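Local coordinates for protein putative enoyl-CoA hydratase/isomerase (Bordetella parapertussis, PDB 3ISA) that probably acts on acyl-CoA thioesters as a hydratase or isomerase of the crotonase family, though its own substrate is not established, at residues Met89-Val94 against Thr144-Asp149; Ala129-Pro134 against Gly175-Cys180. All blocks are in the same frame, centred on the assembly; numbering follows the deposited sequence.

Overall arrangement
Two buried contacts within one crotonase-like domain illustrate how neighbouring parts of a fold share a core. Along the chain their segments alternate: 89-94, then 129-134, 144-149 and 175-180, helix 144-151 being the next regular element after strand 130-132. Contact 1 joins helix 77-95 to helix 144-151, while contact 2 joins the middle strand of the small three-stranded sheet to the turn after helix 168-173. Their centres lie about 15 Å apart. Helix 144-151 connects them, for Phe147 CE1 comes 3.6 Å from Phe176 CD1. One side of this helix therefore sends out a buried arginine packed on aliphatic groups of helix 77-95 and another serves an aromatic cluster, tying both into a single core.

Contact 1: Met89-Val94 against Thr144-Asp149; sequences MLLQRV and TRRFRD
Arg146 spans the gap between two helices whose backbones stay well apart, its CA 9.7 Å from the CA of Gln92, and it meets Leu91 and Gln92 through its guanidinium alone. Leu91 CB lies over one face of that flat group, 3.5 Å from NH2 of Arg146. Separately, Leu91 CD1 reaches the same Arg146 NH2 at 3.5 Å. The leucine thus presents its first carbon and one methyl to a single amino group, the two side chains crossing at about a right angle. Gln92 approaches obliquely with its aliphatic part, CG standing 3.8 Å from Arg146 NH1. Its amide plane is turned 67° from the guanidinium plane.

The shape of the arginine explains this reach. Its chain runs straight as far as CD; the bend at chi3 (-54°) then turns NE aside, and chi4 (-88°) turns the plane so that a face meets Leu91 CB. Gln92, by contrast, is extended beyond CG, carrying its amide past the point of contact.

The polar ends are held from outside the two segments. Glu88, one turn before Gln92 on helix 77-95, forms a salt bridge from OE2 to Arg146 NH1, and the same oxygen accepts a hydrogen bond from Gln92 NE2, so one carboxylate positions both partners and would offset the buried positive charge. Gln92 OE1 is bonded to Arg226 of a neighbouring subunit, extending the network across an interface. Leu91 also packs on Leu116 of helix 112-119. Such a buried arginine, paired with an acid and flanked by a leucine, here bridges helices 77-95 and 144-151 in the alpha/beta core of a crotonase-fold subunit, within an assembly of six chains.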
ATOM      1  N   MET D  89      -5.306  17.788 -13.331  1.00 14.61           N
ATOM      2  CA  MET D  89      -4.346  17.125 -14.194  1.00 12.29           C
ATOM      3  C   MET D  89      -3.082  18.011 -14.372  1.00 16.85           C
ATOM      4  O   MET D  89      -1.951  17.524 -14.281  1.00 16.64           O
ATOM      5  CB  MET D  89      -4.992  16.686 -15.517  1.00 16.13           C
ATOM      6  CG  MET D  89      -5.992  15.490 -15.350  1.00 18.65           C
ATOM      7  SD  MET D  89      -6.915  15.020 -16.856  1.00 10.50           S
ATOM      8  CE  MET D  89      -5.651  14.119 -17.716  1.00 21.97           C
ATOM      9  N   LEU D  90      -3.296  19.311 -14.550  1.00 15.57           N
ATOM     10  CA  LEU D  90      -2.210  20.278 -14.611  1.00 17.80           C
ATOM     11  C   LEU D  90      -1.382  20.291 -13.316  1.00 14.93           C
ATOM     12  O   LEU D  90      -0.142  20.224 -13.372  1.00 13.44           O
ATOM     13  CB  LEU D  90      -2.746  21.686 -14.901  1.00 15.23           C
ATOM     14  CG  LEU D  90      -1.698  22.810 -14.781  1.00 17.83           C
ATOM     15  CD1 LEU D  90      -0.533  22.673 -15.802  1.00 16.94           C
ATOM     16  CD2 LEU D  90      -2.357  24.198 -14.837  1.00 21.70           C
ATOM     17  N   LEU D  91      -2.061  20.351 -12.173  1.00 15.88           N
ATOM     18  CA  LEU D  91      -1.373  20.413 -10.871  1.00 15.20           C
ATOM     19  C   LEU D  91      -0.495  19.168 -10.648  1.00 17.38           C
ATOM     20  O   LEU D  91       0.628  19.253 -10.153  1.00 16.03           O
ATOM     21  CB  LEU D  91      -2.403  20.593  -9.743  1.00 10.14           C
ATOM     22  CG  LEU D  91      -3.243  21.868  -9.828  1.00 14.78           C
ATOM     23  CD1 LEU D  91      -4.322  21.878  -8.751  1.00 17.05           C
ATOM     24  CD2 LEU D  91      -2.337  23.096  -9.737  1.00 18.99           C
ATOM     25  N   GLN D  92      -1.008  18.014 -11.062  1.00 16.22           N
ATOM     26  CA  GLN D  92      -0.261  16.780 -10.915  1.00 18.12           C
ATOM     27  C   GLN D  92       0.976  16.745 -11.824  1.00 19.37           C
ATOM     28  O   GLN D  92       2.032  16.244 -11.422  1.00 18.39           O
ATOM     29  CB  GLN D  92      -1.198  15.580 -11.129  1.00 18.29           C
ATOM     30  CG  GLN D  92      -2.210  15.450  -9.968  1.00 12.06           C
ATOM     31  CD  GLN D  92      -3.063  14.199 -10.052  1.00 18.28           C
ATOM     32  OE1 GLN D  92      -2.824  13.313 -10.889  1.00 19.43           O
ATOM     33  NE2 GLN D  92      -4.053  14.108  -9.171  1.00 19.14           N
ATOM     34  N   ARG D  93       0.852  17.290 -13.037  1.00 19.93           N
ATOM     35  CA  ARG D  93       1.977  17.394 -13.962  1.00 18.86           C
ATOM     36  C   ARG D  93       3.069  18.301 -13.394  1.00 16.52           C
ATOM     37  O   ARG D  93       4.243  17.961 -13.451  1.00 17.21           O
ATOM     38  CB  ARG D  93       1.508  17.950 -15.306  1.00 20.01           C
ATOM     39  CG  ARG D  93       0.990  16.896 -16.256  1.00 26.78           C
ATOM     40  CD  ARG D  93      -0.065  17.522 -17.120  1.00 30.17           C
ATOM     41  NE  ARG D  93      -0.054  17.066 -18.507  1.00 36.53           N
ATOM     42  CZ  ARG D  93      -0.858  16.134 -18.996  1.00 31.33           C
ATOM     43  NH1 ARG D  93      -0.788  15.822 -20.278  1.00 33.46           N
ATOM     44  NH2 ARG D  93      -1.733  15.517 -18.213  1.00 29.71           N
ATOM     45  N   VAL D  94       2.665  19.432 -12.826  1.00 13.31           N
ATOM     46  CA  VAL D  94       3.619  20.362 -12.193  1.00 13.70           C
ATOM     47  C   VAL D  94       4.249  19.722 -10.935  1.00 13.79           C
ATOM     48  O   VAL D  94       5.491  19.708 -10.791  1.00 14.50           O
ATOM     49  CB  VAL D  94       2.961  21.724 -11.887  1.00 17.39           C
ATOM     50  CG1 VAL D  94       3.963  22.678 -11.181  1.00 15.31           C
ATOM     51  CG2 VAL D  94       2.408  22.345 -13.180  1.00 17.23           C
ATOM     52  N   THR D 144      -5.930  19.236  -1.686  1.00 20.06           N
ATOM     53  CA  THR D 144      -6.041  19.044  -0.239  1.00 19.20           C
ATOM     54  C   THR D 144      -4.863  18.270   0.359  1.00 15.32           C
ATOM     55  O   THR D 144      -4.205  18.748   1.297  1.00 16.48           O
ATOM     56  CB  THR D 144      -7.419  18.395   0.131  1.00 15.57           C
ATOM     57  OG1 THR D 144      -8.494  19.131  -0.489  1.00 21.06           O
ATOM     58  CG2 THR D 144      -7.588  18.354   1.657  1.00 20.72           C
ATOM     59  N   ARG D 145      -4.580  17.089  -0.190  1.00 15.83           N
ATOM     60  CA  ARG D 145      -3.500  16.250   0.326  1.00 14.74           C
ATOM     61  C   ARG D 145      -2.125  16.845   0.073  1.00 19.44           C
ATOM     62  O   ARG D 145      -1.233  16.705   0.918  1.00 20.29           O
ATOM     63  CB  ARG D 145      -3.557  14.855  -0.292  1.00 14.97           C
ATOM     64  CG  ARG D 145      -4.757  14.033   0.178  1.00 15.03           C
ATOM     65  CD  ARG D 145      -4.529  12.573  -0.162  1.00 21.43           C
ATOM     66  NE  ARG D 145      -5.697  11.742   0.146  1.00 24.57           N
ATOM     67  CZ  ARG D 145      -6.754  11.588  -0.643  1.00 30.51           C
ATOM     68  NH1 ARG D 145      -6.832  12.241  -1.817  1.00 20.75           N
ATOM     69  NH2 ARG D 145      -7.743  10.791  -0.243  1.00 19.61           N
ATOM     70  N   ARG D 146      -1.952  17.500  -1.080  1.00 17.95           N
ATOM     71  CA  ARG D 146      -0.679  18.191  -1.368  1.00 16.20           C
ATOM     72  C   ARG D 146      -0.427  19.313  -0.386  1.00 15.59           C
ATOM     73  O   ARG D 146       0.712  19.485   0.089  1.00 15.18           O
ATOM     74  CB  ARG D 146      -0.594  18.695  -2.816  1.00 19.93           C
ATOM     75  CG  ARG D 146      -0.303  17.559  -3.840  1.00 18.78           C
ATOM     76  CD  ARG D 146      -0.067  18.086  -5.297  1.00 20.25           C
ATOM     77  NE  ARG D 146      -1.191  18.917  -5.733  1.00 18.27           N
ATOM     78  CZ  ARG D 146      -2.302  18.469  -6.323  1.00 19.58           C
ATOM     79  NH1 ARG D 146      -2.456  17.183  -6.639  1.00 17.75           N
ATOM     80  NH2 ARG D 146      -3.255  19.330  -6.634  1.00 16.05           N
ATOM     81  N   PHE D 147      -1.471  20.064  -0.055  1.00 15.75           N
ATOM     82  CA  PHE D 147      -1.303  21.112   0.943  1.00 19.25           C
ATOM     83  C   PHE D 147      -0.974  20.509   2.317  1.00 21.84           C
ATOM     84  O   PHE D 147      -0.060  20.981   2.996  1.00 19.98           O
ATOM     85  CB  PHE D 147      -2.513  22.036   0.977  1.00 15.61           C
ATOM     86  CG  PHE D 147      -2.355  23.216   1.903  1.00 21.42           C
ATOM     87  CD1 PHE D 147      -1.430  24.220   1.625  1.00 23.47           C
ATOM     88  CD2 PHE D 147      -3.153  23.324   3.047  1.00 19.43           C
ATOM     89  CE1 PHE D 147      -1.291  25.315   2.488  1.00 26.23           C
ATOM     90  CE2 PHE D 147      -3.036  24.406   3.900  1.00 21.19           C
ATOM     91  CZ  PHE D 147      -2.105  25.401   3.626  1.00 22.10           C
ATOM     92  N   ARG D 148      -1.659  19.419   2.669  1.00 20.76           N
ATOM     93  CA  ARG D 148      -1.362  18.646   3.874  1.00 20.12           C
ATOM     94  C   ARG D 148       0.109  18.190   3.967  1.00 21.41           C
ATOM     95  O   ARG D 148       0.749  18.368   5.005  1.00 20.48           O
ATOM     96  CB  ARG D 148      -2.298  17.439   3.970  1.00 17.46           C
ATOM     97  CG  ARG D 148      -2.013  16.524   5.168  1.00 20.12           C
ATOM     98  CD  ARG D 148      -2.528  15.143   4.863  1.00 24.62           C
ATOM     99  NE  ARG D 148      -1.771  14.499   3.792  1.00 26.48           N
ATOM    100  CZ  ARG D 148      -2.145  13.361   3.213  1.00 29.31           C
ATOM    101  NH1 ARG D 148      -3.265  12.750   3.606  1.00 23.93           N
ATOM    102  NH2 ARG D 148      -1.401  12.827   2.251  1.00 25.84           N
ATOM    103  N   ASP D 149       0.636  17.651   2.868  1.00 18.96           N
ATOM    104  CA  ASP D 149       2.007  17.139   2.785  1.00 19.85           C
ATOM    105  C   ASP D 149       3.053  18.211   3.072  1.00 22.87           C
ATOM    106  O   ASP D 149       4.116  17.906   3.615  1.00 21.11           O
ATOM    107  CB  ASP D 149       2.262  16.511   1.418  1.00 15.96           C
ATOM    108  CG  ASP D 149       1.559  15.169   1.244  1.00 23.26           C
ATOM    109  OD1 ASP D 149       0.951  14.642   2.200  1.00 18.47           O
ATOM    110  OD2 ASP D 149       1.636  14.611   0.143  1.00 25.25           O
TER

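Contact 2: Ala129-Pro134 against Gly175-Cys180; sequences AGFRMP and GFVRDC
Phe176 directs the edge of its ring at the face of Phe131, a T-shaped pair with centroids 5.5 Å apart and planes at 89°. The nearest atoms are CE2 of Phe176 and CD1 of Phe131, 4.1 Å apart, so the edge lands toward the rim of the face. With CG of Phe176 anti to the backbone N (chi1 -168°), the ring is put where its edge meets Phe131. Phe166 meets both rings, and Phe147 adds a further aromatic neighbour to Phe176.

Aliphatic packing adds a lighter touch. Val177 CG1 comes obliquely to within 4.4 Å of CZ, the ring atom of Phe131 farthest from the Phe131 backbone.

Polar bonds to backbone carbonyls hold the turn: Arg123 on strand 122-125 donates from NH1 to the carbonyl oxygen of Gly175 and from NE to that of Phe176. Gly175, the first residue past the helix to leave helical angles, has positive phi (82°) and closes a Schellman motif after helix 168-173. The whole is an aromatic core cluster of the crotonase fold, where the small sheet holding strand 130-132 meets a helix C-terminus leading toward the weakly bonded edge strand about 179-180 of the larger sheet.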
ATOM      1  N   ALA D 129       1.970  39.461   0.281  1.00 26.10           N
ATOM      2  CA  ALA D 129       1.131  38.458  -0.410  1.00 26.47           C
ATOM      3  C   ALA D 129       0.149  37.751   0.528  1.00 28.53           C
ATOM      4  O   ALA D 129       0.399  37.621   1.731  1.00 30.75           O
ATOM      5  CB  ALA D 129       2.011  37.429  -1.132  1.00 23.86           C
ATOM      6  N   GLY D 130      -0.964  37.292  -0.034  1.00 23.99           N
ATOM      7  CA  GLY D 130      -2.006  36.619   0.733  1.00 25.68           C
ATOM      8  C   GLY D 130      -2.535  35.422  -0.037  1.00 27.75           C
ATOM      9  O   GLY D 130      -2.453  35.375  -1.277  1.00 23.49           O
ATOM     10  N   PHE D 131      -3.060  34.443   0.696  1.00 23.58           N
ATOM     11  CA  PHE D 131      -3.480  33.181   0.108  1.00 19.90           C
ATOM     12  C   PHE D 131      -4.779  32.749   0.761  1.00 26.48           C
ATOM     13  O   PHE D 131      -4.938  32.881   1.976  1.00 30.41           O
ATOM     14  CB  PHE D 131      -2.439  32.063   0.356  1.00 23.84           C
ATOM     15  CG  PHE D 131      -1.026  32.401  -0.059  1.00 25.72           C
ATOM     16  CD1 PHE D 131      -0.571  32.121  -1.356  1.00 24.60           C
ATOM     17  CD2 PHE D 131      -0.129  32.972   0.859  1.00 27.98           C
ATOM     18  CE1 PHE D 131       0.754  32.416  -1.732  1.00 24.78           C
ATOM     19  CE2 PHE D 131       1.181  33.280   0.492  1.00 26.78           C
ATOM     20  CZ  PHE D 131       1.629  33.007  -0.808  1.00 26.10           C
ATOM     21  N   ARG D 132      -5.690  32.199  -0.031  1.00 22.17           N
ATOM     22  CA  ARG D 132      -6.891  31.553   0.498  1.00 23.24           C
ATOM     23  C   ARG D 132      -7.336  30.413  -0.419  1.00 21.59           C
ATOM     24  O   ARG D 132      -7.371  30.580  -1.637  1.00 21.42           O
ATOM     25  CB  ARG D 132      -8.018  32.586   0.632  1.00 21.03           C
ATOM     26  CG  ARG D 132      -9.204  32.101   1.464  1.00 21.82           C
ATOM     27  CD  ARG D 132     -10.374  33.105   1.507  1.00 24.34           C
ATOM     28  NE  ARG D 132     -11.449  32.603   2.361  1.00 40.08           N
ATOM     29  CZ  ARG D 132     -12.756  32.797   2.168  1.00 57.73           C
ATOM     30  NH1 ARG D 132     -13.208  33.481   1.122  1.00 47.12           N
ATOM     31  NH2 ARG D 132     -13.626  32.280   3.028  1.00 60.86           N
ATOM     32  N   MET D 133      -7.671  29.254   0.153  1.00 20.40           N
ATOM     33  CA  MET D 133      -8.270  28.152  -0.611  1.00 21.89           C
ATOM     34  C   MET D 133      -9.657  27.891  -0.022  1.00 24.62           C
ATOM     35  O   MET D 133      -9.781  27.125   0.942  1.00 25.51           O
ATOM     36  CB  MET D 133      -7.405  26.874  -0.540  1.00 22.97           C
ATOM     37  CG  MET D 133      -6.057  26.890  -1.345  1.00 23.67           C
ATOM     38  SD  MET D 133      -4.836  25.657  -0.798  1.00 16.55           S
ATOM     39  CE  MET D 133      -4.228  26.482   0.671  1.00 21.55           C
ATOM     40  N   PRO D 134     -10.697  28.565  -0.558  1.00 24.79           N
ATOM     41  CA  PRO D 134     -12.059  28.538  -0.002  1.00 26.80           C
ATOM     42  C   PRO D 134     -13.016  27.500  -0.595  1.00 25.37           C
ATOM     43  O   PRO D 134     -14.180  27.473  -0.206  1.00 22.18           O
ATOM     44  CB  PRO D 134     -12.578  29.941  -0.326  1.00 28.56           C
ATOM     45  CG  PRO D 134     -11.903  30.279  -1.627  1.00 28.12           C
ATOM     46  CD  PRO D 134     -10.617  29.470  -1.721  1.00 25.12           C
ATOM     47  N   GLY D 175       5.822  26.722   6.703  1.00 25.61           N
ATOM     48  CA  GLY D 175       6.664  26.105   5.674  1.00 26.75           C
ATOM     49  C   GLY D 175       6.033  26.075   4.287  1.00 23.63           C
ATOM     50  O   GLY D 175       6.508  25.357   3.399  1.00 25.14           O
ATOM     51  N   PHE D 176       4.978  26.867   4.098  1.00 22.05           N
ATOM     52  CA  PHE D 176       4.339  26.997   2.790  1.00 21.49           C
ATOM     53  C   PHE D 176       5.215  27.801   1.810  1.00 28.06           C
ATOM     54  O   PHE D 176       5.172  27.569   0.604  1.00 21.69           O
ATOM     55  CB  PHE D 176       2.916  27.572   2.914  1.00 22.98           C
ATOM     56  CG  PHE D 176       2.102  27.466   1.639  1.00 18.81           C
ATOM     57  CD1 PHE D 176       1.848  26.224   1.056  1.00 19.70           C
ATOM     58  CD2 PHE D 176       1.596  28.601   1.028  1.00 18.88           C
ATOM     59  CE1 PHE D 176       1.104  26.128  -0.132  1.00 19.05           C
ATOM     60  CE2 PHE D 176       0.856  28.519  -0.162  1.00 24.92           C
ATOM     61  CZ  PHE D 176       0.611  27.278  -0.743  1.00 19.96           C
ATOM     62  N   VAL D 177       5.998  28.751   2.325  1.00 25.50           N
ATOM     63  CA  VAL D 177       7.001  29.444   1.493  1.00 27.54           C
ATOM     64  C   VAL D 177       8.396  29.257   2.091  1.00 29.46           C
ATOM     65  O   VAL D 177       8.536  29.107   3.313  1.00 30.14           O
ATOM     66  CB  VAL D 177       6.676  30.958   1.232  1.00 27.54           C
ATOM     67  CG1 VAL D 177       5.367  31.113   0.452  1.00 30.07           C
ATOM     68  CG2 VAL D 177       6.617  31.765   2.518  1.00 29.44           C
ATOM     69  N   ARG D 178       9.410  29.220   1.225  1.00 28.31           N
ATOM     70  CA  ARG D 178      10.814  29.134   1.646  1.00 32.47           C
ATOM     71  C   ARG D 178      11.179  30.390   2.401  1.00 32.71           C
ATOM     72  O   ARG D 178      11.815  30.342   3.454  1.00 35.12           O
ATOM     73  CB  ARG D 178      11.737  29.037   0.435  1.00 33.01           C
ATOM     74  CG  ARG D 178      12.081  27.647   0.033  1.00 42.58           C
ATOM     75  CD  ARG D 178      12.677  27.617  -1.368  1.00 51.76           C
ATOM     76  NE  ARG D 178      14.141  27.693  -1.377  1.00 63.17           N
ATOM     77  CZ  ARG D 178      14.954  26.639  -1.289  1.00 62.18           C
ATOM     78  NH1 ARG D 178      16.272  26.810  -1.317  1.00 56.40           N
ATOM     79  NH2 ARG D 178      14.453  25.416  -1.170  1.00 49.02           N
ATOM     80  N   ASP D 179      10.758  31.515   1.838  1.00 28.73           N
ATOM     81  CA  ASP D 179      11.032  32.815   2.398  1.00 36.00           C
ATOM     82  C   ASP D 179      10.171  33.841   1.705  1.00 34.79           C
ATOM     83  O   ASP D 179       9.545  33.566   0.670  1.00 27.77           O
ATOM     84  CB  ASP D 179      12.512  33.186   2.236  1.00 37.85           C
ATOM     85  CG  ASP D 179      13.062  33.910   3.458  1.00 54.02           C
ATOM     86  OD1 ASP D 179      12.469  34.936   3.874  1.00 49.89           O
ATOM     87  OD2 ASP D 179      14.080  33.438   4.007  1.00 61.98           O
ATOM     88  N   CYS D 180      10.136  35.025   2.301  1.00 32.72           N
ATOM     89  CA  CYS D 180       9.543  36.180   1.684  1.00 34.06           C
ATOM     90  C   CYS D 180      10.630  36.926   0.936  1.00 37.92           C
ATOM     91  O   CYS D 180      11.781  36.961   1.373  1.00 38.66           O
ATOM     92  CB  CYS D 180       8.880  37.054   2.738  1.00 37.66           C
ATOM     93  SG  CYS D 180       7.501  36.185   3.495  1.00 41.19           S
TER